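Local structure of ferrichrome ABC transporter substrate-binding protein (Staphylococcus pseudintermedius, 5FLY) at residues A[55-59]-A[255-261]; A[218-224]-A[248-254]; A[38-44]-A[120-126]. The protein probably binds ferrichrome, an iron-carrying hydroxamate siderophore, and hands it to an ABC transporter for uptake into the staphylococcal cell. All blocks are in the same frame, centred on the assembly; numbering follows the deposited sequence.

Contact 1 (A[55-59]-A[255-261]). With 7PG (2,5,8,11,14,17,20,23-octaoxapentacosan-25-ol), chain P.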
loop_
_atom_site.group_PDB
_atom_site.type_symbol
_atom_site.label_atom_id
_atom_site.label_comp_id
_atom_site.label_asym_id
_atom_site.label_seq_id
_atom_site.Cartn_x
_atom_site.Cartn_y
_atom_site.Cartn_z
ATOM N N GLN A 55 6.394 -8.662 8.965
ATOM C CA GLN A 55 6.388 -9.497 7.776
ATOM C C GLN A 55 6.855 -8.738 6.531
ATOM O O GLN A 55 7.130 -9.359 5.511
ATOM C CB GLN A 55 4.999 -10.087 7.565
ATOM C CG GLN A 55 4.694 -11.196 8.565
ATOM C CD GLN A 55 3.376 -11.003 9.275
ATOM O OE1 GLN A 55 2.331 -10.822 8.641
ATOM N NE2 GLN A 55 3.412 -11.056 10.599
ATOM N N SER A 56 6.946 -7.411 6.620
ATOM C CA SER A 56 7.586 -6.604 5.572
ATOM C C SER A 56 9.042 -6.304 5.918
ATOM O O SER A 56 9.319 -5.740 6.978
ATOM C CB SER A 56 6.852 -5.282 5.363
ATOM O OG SER A 56 7.707 -4.359 4.693
ATOM N N PRO A 57 9.984 -6.668 5.024
ATOM C CA PRO A 57 11.384 -6.378 5.344
ATOM C C PRO A 57 11.618 -4.885 5.499
ATOM O O PRO A 57 12.480 -4.474 6.277
ATOM C CB PRO A 57 12.150 -6.938 4.141
ATOM C CG PRO A 57 11.222 -7.951 3.539
ATOM C CD PRO A 57 9.848 -7.430 3.768
ATOM N N VAL A 58 10.832 -4.094 4.777
ATOM C CA VAL A 58 10.961 -2.644 4.805
ATOM C C VAL A 58 10.530 -2.101 6.158
ATOM O O VAL A 58 11.275 -1.374 6.808
ATOM C CB VAL A 58 10.111 -1.983 3.702
ATOM C CG1 VAL A 58 10.213 -0.450 3.779
ATOM C CG2 VAL A 58 10.543 -2.496 2.316
ATOM N N LEU A 59 9.312 -2.431 6.570
ATOM C CA LEU A 59 8.791 -1.899 7.823
ATOM C C LEU A 59 9.446 -2.538 9.052
ATOM O O LEU A 59 9.594 -1.875 10.066
ATOM C CB LEU A 59 7.274 -2.076 7.893
ATOM C CG LEU A 59 6.489 -1.434 6.747
ATOM C CD1 LEU A 59 5.002 -1.735 6.896
ATOM C CD2 LEU A 59 6.724 0.067 6.670
ATOM N N SER A 255 6.210 -9.372 -0.036
ATOM C CA SER A 255 6.303 -8.894 1.348
ATOM C C SER A 255 6.877 -7.483 1.388
ATOM O O SER A 255 6.595 -6.734 2.318
ATOM C CB SER A 255 7.144 -9.839 2.205
ATOM O OG SER A 255 8.522 -9.779 1.888
ATOM N N VAL A 256 7.682 -7.137 0.384
ATOM C CA VAL A 256 8.207 -5.785 0.260
ATOM C C VAL A 256 7.148 -4.860 -0.328
ATOM O O VAL A 256 7.028 -3.702 0.070
ATOM C CB VAL A 256 9.471 -5.762 -0.633
ATOM C CG1 VAL A 256 9.848 -4.333 -1.040
ATOM C CG2 VAL A 256 10.630 -6.423 0.091
ATOM N N TYR A 257 6.375 -5.381 -1.276
ATOM C CA TYR A 257 5.486 -4.561 -2.112
ATOM C C TYR A 257 4.063 -4.342 -1.581
ATOM O O TYR A 257 3.308 -3.570 -2.170
ATOM C CB TYR A 257 5.396 -5.193 -3.505
ATOM C CG TYR A 257 6.468 -4.740 -4.464
ATOM C CD1 TYR A 257 7.797 -5.126 -4.300
ATOM C CD2 TYR A 257 6.155 -3.918 -5.531
ATOM C CE1 TYR A 257 8.774 -4.699 -5.175
ATOM C CE2 TYR A 257 7.125 -3.484 -6.407
ATOM C CZ TYR A 257 8.435 -3.886 -6.220
ATOM O OH TYR A 257 9.406 -3.470 -7.090
ATOM N N TRP A 258 3.676 -5.010 -0.499
ATOM C CA TRP A 258 2.287 -4.907 -0.043
ATOM C C TRP A 258 1.853 -3.483 0.287
ATOM O O TRP A 258 0.708 -3.115 0.032
ATOM C CB TRP A 258 2.036 -5.758 1.197
ATOM C CG TRP A 258 1.916 -7.217 0.936
ATOM C CD1 TRP A 258 1.344 -7.816 -0.150
ATOM C CD2 TRP A 258 2.409 -8.267 1.771
ATOM N NE1 TRP A 258 1.448 -9.185 -0.037
ATOM C CE2 TRP A 258 2.099 -9.484 1.135
ATOM C CE3 TRP A 258 3.084 -8.296 3.005
ATOM C CZ2 TRP A 258 2.437 -10.716 1.685
ATOM C CZ3 TRP A 258 3.422 -9.533 3.548
ATOM C CH2 TRP A 258 3.098 -10.719 2.888
ATOM N N TYR A 259 2.742 -2.701 0.891
ATOM C CA TYR A 259 2.347 -1.418 1.489
ATOM C C TYR A 259 2.548 -0.213 0.547
ATOM O O TYR A 259 3.118 -0.349 -0.537
ATOM C CB TYR A 259 3.102 -1.245 2.824
ATOM C CG TYR A 259 2.648 -2.311 3.801
ATOM C CD1 TYR A 259 1.406 -2.216 4.402
ATOM C CD2 TYR A 259 3.418 -3.435 4.062
ATOM C CE1 TYR A 259 0.946 -3.189 5.267
ATOM C CE2 TYR A 259 2.958 -4.429 4.929
ATOM C CZ TYR A 259 1.719 -4.293 5.518
ATOM O OH TYR A 259 1.241 -5.259 6.375
ATOM N N ASN A 260 2.042 0.956 0.947
ATOM C CA ASN A 260 2.163 2.163 0.131
ATOM C C ASN A 260 2.558 3.385 0.959
ATOM O O ASN A 260 2.278 4.514 0.586
ATOM C CB ASN A 260 0.859 2.435 -0.659
ATOM C CG ASN A 260 -0.377 2.639 0.226
ATOM O OD1 ASN A 260 -0.296 2.782 1.442
ATOM N ND2 ASN A 260 -1.544 2.657 -0.412
ATOM N N ASP A 261 3.209 3.125 2.090
ATOM C CA ASP A 261 3.823 4.169 2.914
ATOM C C ASP A 261 5.099 4.731 2.254
ATOM O O ASP A 261 5.674 4.111 1.357
ATOM C CB ASP A 261 4.171 3.580 4.264
ATOM C CG ASP A 261 5.206 2.502 4.129
ATOM O OD1 ASP A 261 4.815 1.349 3.836
ATOM O OD2 ASP A 261 6.422 2.829 4.229
HETATM C C2 7PG P . -1.261 -7.768 3.692
HETATM O O1 7PG P . -0.784 -9.021 3.281
HETATM C C3 7PG P . -1.324 -9.448 2.064
HETATM C C4 7PG P . -2.438 -10.461 2.312
HETATM O O2 7PG P . -2.743 -11.170 1.141
HETATM C C5 7PG P . -3.033 -10.371 0.032
HETATM C C6 7PG P . -4.126 -10.989 -0.833
HETATM O O3 7PG P . -4.913 -9.970 -1.389
HETATM C C7 7PG P . -5.972 -9.502 -0.599
HETATM C C8 7PG P . -6.508 -8.200 -1.200
HETATM O O4 7PG P . -7.484 -7.588 -0.395
HETATM C C9 7PG P . -7.057 -7.265 0.892
HETATM C C10 7PG P . -7.794 -6.070 1.502
HETATM O O5 7PG P . -6.877 -5.428 2.351
HETATM C C11 7PG P . -7.194 -4.139 2.804
HETATM C C12 7PG P . -5.903 -3.421 3.212
HETATM O O6 7PG P . -5.707 -2.274 2.425
HETATM C C13 7PG P . -4.824 -2.376 1.341
HETATM C C14 7PG P . -3.390 -2.519 1.842
HETATM O O7 7PG P . -2.562 -1.706 1.061
HETATM C C15 7PG P . -1.418 -1.222 1.711
HETATM O O HOH W 1 6.731 -2.839 2.656
#
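The phenol ring of Tyr-259 takes Leu-59 on one face and the CB of Trp-258 on the other. Leu-59 CD1 stands 3.9 Å from the centroid of the Tyr-259 ring, 21° off its normal, a CH-pi contact, while a water lies in plane at the ring edge. The indole of Trp-258 is likewise covered on both faces: the ether oxygen O1 of the bound 7PG sits over its centre, 3.5 Å above the plane, and the CA of Ser-255 backs the opposite face. No direct hydrogen bond joins 55-59 to 255-261. Instead, the water at the Tyr-259 edge lies 2.7 Å from Ser-56 OG and donates to Val-256 O. With OG anti to its own backbone N (chi1 161°), Ser-56 also serves as N-cap of helix 57-62, accepting a nearly straight bond from Leu-59 N (3.1 Å, 174°) and a weak one from Val-58 N. The backbones come close here, Ser-56 CA making a CA-H...O contact of 3.4 Å with Ser-255 O. Farther out, Pro-57 CG and Val-58 CG2 meet the two methyls of Val-256 at about right angles. Trp-258 NE1 is hydrogen-bonded to Glu-162 of strand 158-164, another residue of the ligand pocket. The contact thus joins a helix N-terminus of one lobe to the connection into helix 262-278, and its aromatic side lines the ligand cleft of a class III solute-binding protein.

Contact 2 (A[218-224]-A[248-254])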
loop_
_atom_site.group_PDB
_atom_site.type_symbol
_atom_site.label_atom_id
_atom_site.label_comp_id
_atom_site.label_asym_id
_atom_site.label_seq_id
_atom_site.Cartn_x
_atom_site.Cartn_y
_atom_site.Cartn_z
ATOM N N VAL A 218 2.911 -5.186 -20.003
ATOM C CA VAL A 218 3.884 -5.600 -18.999
ATOM C C VAL A 218 3.103 -6.326 -17.910
ATOM O O VAL A 218 2.029 -5.866 -17.506
ATOM C CB VAL A 218 4.649 -4.406 -18.394
ATOM C CG1 VAL A 218 5.559 -4.863 -17.262
ATOM C CG2 VAL A 218 5.443 -3.662 -19.469
ATOM N N ILE A 219 3.624 -7.465 -17.452
ATOM C CA ILE A 219 2.976 -8.215 -16.383
ATOM C C ILE A 219 3.922 -8.440 -15.222
ATOM O O ILE A 219 4.974 -9.047 -15.360
ATOM C CB ILE A 219 2.456 -9.577 -16.856
ATOM C CG1 ILE A 219 1.539 -9.411 -18.067
ATOM C CG2 ILE A 219 1.732 -10.299 -15.684
ATOM C CD1 ILE A 219 1.161 -10.726 -18.705
ATOM N N ILE A 220 3.500 -7.957 -14.067
ATOM C CA ILE A 220 4.285 -8.049 -12.861
ATOM C C ILE A 220 3.568 -8.976 -11.910
ATOM O O ILE A 220 2.383 -8.788 -11.645
ATOM C CB ILE A 220 4.502 -6.681 -12.226
ATOM C CG1 ILE A 220 5.267 -5.771 -13.201
ATOM C CG2 ILE A 220 5.231 -6.831 -10.886
ATOM C CD1 ILE A 220 5.282 -4.311 -12.786
ATOM N N THR A 221 4.296 -9.987 -11.426
ATOM C CA THR A 221 3.774 -10.941 -10.451
ATOM C C THR A 221 4.430 -10.743 -9.085
ATOM O O THR A 221 5.638 -10.911 -8.920
ATOM C CB THR A 221 3.982 -12.386 -10.915
ATOM O OG1 THR A 221 3.258 -12.578 -12.131
ATOM C CG2 THR A 221 3.488 -13.396 -9.855
ATOM N N ALA A 222 3.607 -10.374 -8.114
ATOM C CA ALA A 222 4.040 -10.262 -6.731
ATOM C C ALA A 222 3.895 -11.616 -6.065
ATOM O O ALA A 222 2.808 -12.190 -6.075
ATOM C CB ALA A 222 3.235 -9.222 -5.999
ATOM N N LYS A 223 4.992 -12.129 -5.524
ATOM C CA LYS A 223 4.979 -13.433 -4.868
ATOM C C LYS A 223 6.011 -13.493 -3.763
ATOM O O LYS A 223 6.933 -12.670 -3.696
ATOM C CB LYS A 223 5.240 -14.553 -5.873
ATOM C CG LYS A 223 6.609 -14.474 -6.551
ATOM C CD LYS A 223 6.844 -15.648 -7.504
ATOM C CE LYS A 223 7.072 -16.953 -6.747
ATOM N NZ LYS A 223 8.387 -16.987 -6.061
ATOM N N ALA A 224 5.843 -14.466 -2.881
ATOM C CA ALA A 224 6.831 -14.683 -1.834
ATOM C C ALA A 224 8.132 -15.191 -2.424
ATOM O O ALA A 224 8.150 -16.000 -3.338
ATOM C CB ALA A 224 6.312 -15.659 -0.804
ATOM N N TYR A 248 8.445 -9.165 -21.263
ATOM C CA TYR A 248 8.039 -8.027 -20.464
ATOM C C TYR A 248 7.277 -8.507 -19.226
ATOM O O TYR A 248 6.251 -7.937 -18.856
ATOM C CB TYR A 248 7.159 -7.082 -21.292
ATOM C CG TYR A 248 7.899 -6.143 -22.223
ATOM C CD1 TYR A 248 9.261 -6.272 -22.464
ATOM C CD2 TYR A 248 7.215 -5.109 -22.852
ATOM C CE1 TYR A 248 9.922 -5.381 -23.311
ATOM C CE2 TYR A 248 7.863 -4.226 -23.702
ATOM C CZ TYR A 248 9.213 -4.364 -23.922
ATOM O OH TYR A 248 9.849 -3.473 -24.769
ATOM N N ALA A 249 7.774 -9.564 -18.597
ATOM C CA ALA A 249 7.116 -10.129 -17.422
ATOM C C ALA A 249 8.172 -10.435 -16.375
ATOM O O ALA A 249 9.173 -11.085 -16.670
ATOM C CB ALA A 249 6.313 -11.392 -17.789
ATOM N N PHE A 250 7.973 -9.941 -15.158
ATOM C CA PHE A 250 8.921 -10.205 -14.080
ATOM C C PHE A 250 8.203 -10.288 -12.749
ATOM O O PHE A 250 7.066 -9.833 -12.615
ATOM C CB PHE A 250 10.049 -9.147 -14.026
ATOM C CG PHE A 250 9.588 -7.723 -13.782
ATOM C CD1 PHE A 250 9.291 -6.876 -14.846
ATOM C CD2 PHE A 250 9.508 -7.211 -12.492
ATOM C CE1 PHE A 250 8.897 -5.555 -14.616
ATOM C CE2 PHE A 250 9.120 -5.903 -12.264
ATOM C CZ PHE A 250 8.815 -5.076 -13.328
ATOM N N ASN A 251 8.877 -10.914 -11.792
ATOM C CA ASN A 251 8.363 -11.071 -10.441
ATOM C C ASN A 251 8.928 -10.035 -9.494
ATOM O O ASN A 251 10.066 -9.569 -9.653
ATOM C CB ASN A 251 8.696 -12.450 -9.875
ATOM C CG ASN A 251 8.169 -13.585 -10.730
ATOM O OD1 ASN A 251 7.157 -13.454 -11.399
ATOM N ND2 ASN A 251 8.850 -14.721 -10.679
ATOM N N VAL A 252 8.129 -9.688 -8.497
ATOM C CA VAL A 252 8.605 -8.876 -7.384
ATOM C C VAL A 252 8.252 -9.548 -6.049
ATOM O O VAL A 252 7.380 -10.399 -5.991
ATOM C CB VAL A 252 8.008 -7.455 -7.417
ATOM C CG1 VAL A 252 8.398 -6.715 -8.706
ATOM C CG2 VAL A 252 6.497 -7.511 -7.282
ATOM N N ASP A 253 8.927 -9.117 -4.981
ATOM C CA ASP A 253 8.780 -9.666 -3.634
ATOM C C ASP A 253 7.540 -9.096 -2.961
ATOM O O ASP A 253 7.527 -7.929 -2.581
ATOM C CB ASP A 253 10.039 -9.342 -2.811
ATOM C CG ASP A 253 10.025 -9.958 -1.422
ATOM O OD1 ASP A 253 8.947 -10.237 -0.864
ATOM O OD2 ASP A 253 11.128 -10.134 -0.865
ATOM N N SER A 254 6.499 -9.913 -2.803
ATOM C CA SER A 254 5.236 -9.396 -2.303
ATOM C C SER A 254 5.352 -8.813 -0.892
ATOM O O SER A 254 4.682 -7.830 -0.602
ATOM C CB SER A 254 4.154 -10.481 -2.344
ATOM O OG SER A 254 4.556 -11.638 -1.663
#
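Phe-250 and Ile-220 form the tight part of this strand pair. They lie side by side, pointing the same way, and Ile-220 CG1 sits over one face of the ring, 4.0 Å from the Phe-250 centroid, a CH-pi contact. With CG between the backbone N and the carbonyl carbon (chi1 61°), the Phe-250 ring leans toward Ile-220. On the same face of the sheet Val-252 CG1 reaches Ile-220 CG2 at 3.8 Å, and Ala-222 CB packs against Val-252 CG2; helix 262-278 covers this layer through Leu-272 and Gln-275. The other face is looser near strand 249-253, where Ala-249 offers one methyl beside Ile-219 and Asn-251 is exposed. Its OD1 approaches Thr-221 CB at 3.4 Å, a contact without a hydrogen bond between the two side chains; the amide oxygen is satisfied by Gln-233. Six backbone bonds run between the strands, from Ile-219 N to Tyr-248 O (3.0 Å) up to Ser-254 N to Lys-223 O (2.9 Å). The last is straight at its hydrogen (171°), but the donor stands above the carbonyl plane, as the chain turns from strand into helix 254-257. Lys-223 bends so that NZ donates to the carbonyls of Ala-224 and Ala-227. This is a parallel pair, with 249-253 as the outermost strand, in the mixed five-stranded sheet of the C-terminal lobe of the solute-binding fold.

Contact 3 (A[38-44]-A[120-126])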
loop_
_atom_site.group_PDB
_atom_site.type_symbol
_atom_site.label_atom_id
_atom_site.label_comp_id
_atom_site.label_asym_id
_atom_site.label_seq_id
_atom_site.Cartn_x
_atom_site.Cartn_y
_atom_site.Cartn_z
ATOM N N GLY A 38 3.926 5.474 7.386
ATOM C CA GLY A 38 3.752 6.910 7.201
ATOM C C GLY A 38 3.912 7.712 8.480
ATOM O O GLY A 38 4.478 8.812 8.492
ATOM N N LEU A 39 3.385 7.183 9.575
ATOM C CA LEU A 39 3.523 7.854 10.851
ATOM C C LEU A 39 4.967 7.784 11.355
ATOM O O LEU A 39 5.476 8.741 11.915
ATOM C CB LEU A 39 2.557 7.246 11.857
ATOM C CG LEU A 39 1.097 7.670 11.655
ATOM C CD1 LEU A 39 0.167 6.705 12.414
ATOM C CD2 LEU A 39 0.887 9.120 12.110
ATOM N N LYS A 40 5.627 6.646 11.144
ATOM C CA LYS A 40 7.040 6.478 11.515
ATOM C C LYS A 40 7.922 7.450 10.714
ATOM O O LYS A 40 8.853 8.068 11.244
ATOM C CB LYS A 40 7.469 5.036 11.272
ATOM C CG LYS A 40 8.971 4.770 11.319
ATOM C CD LYS A 40 9.586 5.106 12.642
ATOM C CE LYS A 40 11.123 4.951 12.603
ATOM N NZ LYS A 40 11.760 5.385 13.887
ATOM N N TYR A 41 7.598 7.610 9.440
ATOM C CA TYR A 41 8.359 8.492 8.561
ATOM C C TYR A 41 8.311 9.926 9.081
ATOM O O TYR A 41 9.252 10.712 8.897
ATOM C CB TYR A 41 7.802 8.411 7.139
ATOM C CG TYR A 41 8.677 8.993 6.067
ATOM C CD1 TYR A 41 9.707 8.247 5.512
ATOM C CD2 TYR A 41 8.467 10.280 5.594
ATOM C CE1 TYR A 41 10.502 8.776 4.520
ATOM C CE2 TYR A 41 9.252 10.811 4.592
ATOM C CZ TYR A 41 10.277 10.054 4.067
ATOM O OH TYR A 41 11.066 10.567 3.063
ATOM N N LEU A 42 7.211 10.241 9.747
ATOM C CA LEU A 42 6.987 11.555 10.346
ATOM C C LEU A 42 7.417 11.631 11.817
ATOM O O LEU A 42 7.140 12.634 12.493
ATOM C CB LEU A 42 5.508 11.944 10.220
ATOM C CG LEU A 42 4.994 12.223 8.799
ATOM C CD1 LEU A 42 3.492 12.369 8.819
ATOM C CD2 LEU A 42 5.640 13.480 8.213
ATOM N N ASP A 43 8.124 10.598 12.285
ATOM C CA ASP A 43 8.628 10.502 13.655
ATOM C C ASP A 43 7.511 10.681 14.674
ATOM O O ASP A 43 7.682 11.359 15.693
ATOM C CB ASP A 43 9.730 11.533 13.930
ATOM C CG ASP A 43 10.481 11.250 15.227
ATOM O OD1 ASP A 43 10.674 10.057 15.567
ATOM O OD2 ASP A 43 10.871 12.220 15.914
ATOM N N ALA A 44 6.369 10.056 14.397
ATOM C CA ALA A 44 5.262 10.046 15.346
ATOM C C ALA A 44 5.613 9.310 16.637
ATOM O O ALA A 44 6.483 8.421 16.666
ATOM C CB ALA A 44 4.039 9.411 14.718
ATOM N N MET A 120 -1.806 11.541 7.705
ATOM C CA MET A 120 -0.844 11.243 8.755
ATOM C C MET A 120 -0.193 12.524 9.237
ATOM O O MET A 120 -0.039 12.718 10.437
ATOM C CB MET A 120 0.224 10.248 8.276
ATOM C CG MET A 120 -0.361 8.920 7.765
ATOM S SD MET A 120 -1.363 7.995 8.926
ATOM C CE MET A 120 -3.016 8.485 8.389
ATOM N N GLY A 121 0.147 13.412 8.309
ATOM C CA GLY A 121 0.640 14.733 8.673
ATOM C C GLY A 121 -0.328 15.525 9.541
ATOM O O GLY A 121 0.069 16.222 10.488
ATOM N N ASP A 122 -1.614 15.439 9.217
ATOM C CA ASP A 122 -2.627 16.151 9.984
ATOM C C ASP A 122 -2.714 15.620 11.416
ATOM O O ASP A 122 -2.834 16.395 12.364
ATOM C CB ASP A 122 -3.996 16.051 9.295
ATOM C CG ASP A 122 -4.051 16.814 7.976
ATOM O OD1 ASP A 122 -3.237 17.754 7.791
ATOM O OD2 ASP A 122 -4.924 16.490 7.125
ATOM N N ILE A 123 -2.639 14.301 11.573
ATOM C CA ILE A 123 -2.712 13.684 12.886
ATOM C C ILE A 123 -1.615 14.185 13.806
ATOM O O ILE A 123 -1.889 14.522 14.961
ATOM C CB ILE A 123 -2.640 12.140 12.770
ATOM C CG1 ILE A 123 -3.963 11.622 12.207
ATOM C CG2 ILE A 123 -2.383 11.484 14.124
ATOM C CD1 ILE A 123 -3.960 10.181 11.763
ATOM N N VAL A 124 -0.382 14.228 13.306
ATOM C CA VAL A 124 0.769 14.523 14.166
ATOM C C VAL A 124 1.223 15.974 14.077
ATOM O O VAL A 124 2.198 16.355 14.732
ATOM C CB VAL A 124 1.981 13.628 13.851
ATOM C CG1 VAL A 124 1.637 12.161 14.118
ATOM C CG2 VAL A 124 2.479 13.852 12.427
ATOM N N GLY A 125 0.528 16.770 13.275
ATOM C CA GLY A 125 0.838 18.184 13.151
ATOM C C GLY A 125 2.114 18.456 12.376
ATOM O O GLY A 125 2.894 19.345 12.736
ATOM N N LYS A 126 2.343 17.675 11.326
ATOM C CA LYS A 126 3.512 17.863 10.465
ATOM C C LYS A 126 3.120 17.959 8.988
ATOM O O LYS A 126 3.729 17.347 8.105
ATOM C CB LYS A 126 4.525 16.739 10.700
ATOM C CG LYS A 126 5.174 16.829 12.086
ATOM C CD LYS A 126 6.092 15.683 12.427
ATOM C CE LYS A 126 6.550 15.798 13.893
ATOM N NZ LYS A 126 7.365 14.656 14.356
HETATM O O HOH W 2 10.242 14.935 15.386
#
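Bends at chi2 (-58°) and chi3 (99°) fold Met-120 so that its sulfur lies across Leu-39, whereas Lys-126 is extended beyond CG (chi2 175°) and carries its ammonium out to Leu-42. Met-120 SD meets Leu-39 CG at 3.7 Å, the two side chains crossing at about a right angle. Leu-39 CD2 turns instead to Val-124 CG1, a methyl that also touches Ala-44 CB at 3.7 Å and so touches both helix 36-41 and the chain beyond its end. Between these groups Leu-42 CD1 presses onto the backbone of helix 113-124, 3.5 Å from Gly-121 N; Met-120 CB and Val-124 CG2 border the same methyl. The polar link lies at the outer edge of the contact. Lys-126 NZ donates to Leu-42 O over 2.8 Å, nearly along the C=O axis, and its aliphatic CD and CE pass the same oxygen. The carboxylate of Asp-43 is too far for a salt bridge, but a water donating to Asp-43 OD2 and accepting from Lys-126 NZ spans the gap, so their opposite charges may still help steady the ammonium. Leu-39 also packs on Val-30 and Met-120 on Phe-106, which places both helices against the parallel sheet of the N-terminal lobe. Helix 36-41 ends in a Schellman motif, with Ala-44 N bonded to Leu-39 O and Asp-43 at positive phi as its C-prime residue; the lysine thus grips a carbonyl of this C-terminal cap.

How the contacts relate
Contact 1 lies between the other two and is the one that reaches the bound 7PG. Its centre is about 15 Å from that of contact 2 and about 18 Å from that of contact 3. Strand 249-253 runs straight into helix 254-257, and Tyr-257 CE1 touches Val-252 CB at 3.6 Å, tying contact 2 to contact 1. Toward the N-terminal lobe, Asp-261 CB lies 3.7 Å from Gly-38 N of contact 3. Contacts 2 and 3 are on opposite sides of the chain's centre, their nearest atoms about 16 Å apart. Segment 255-261 therefore links the sheet of one lobe to a helix of the other beside the ligand cleft.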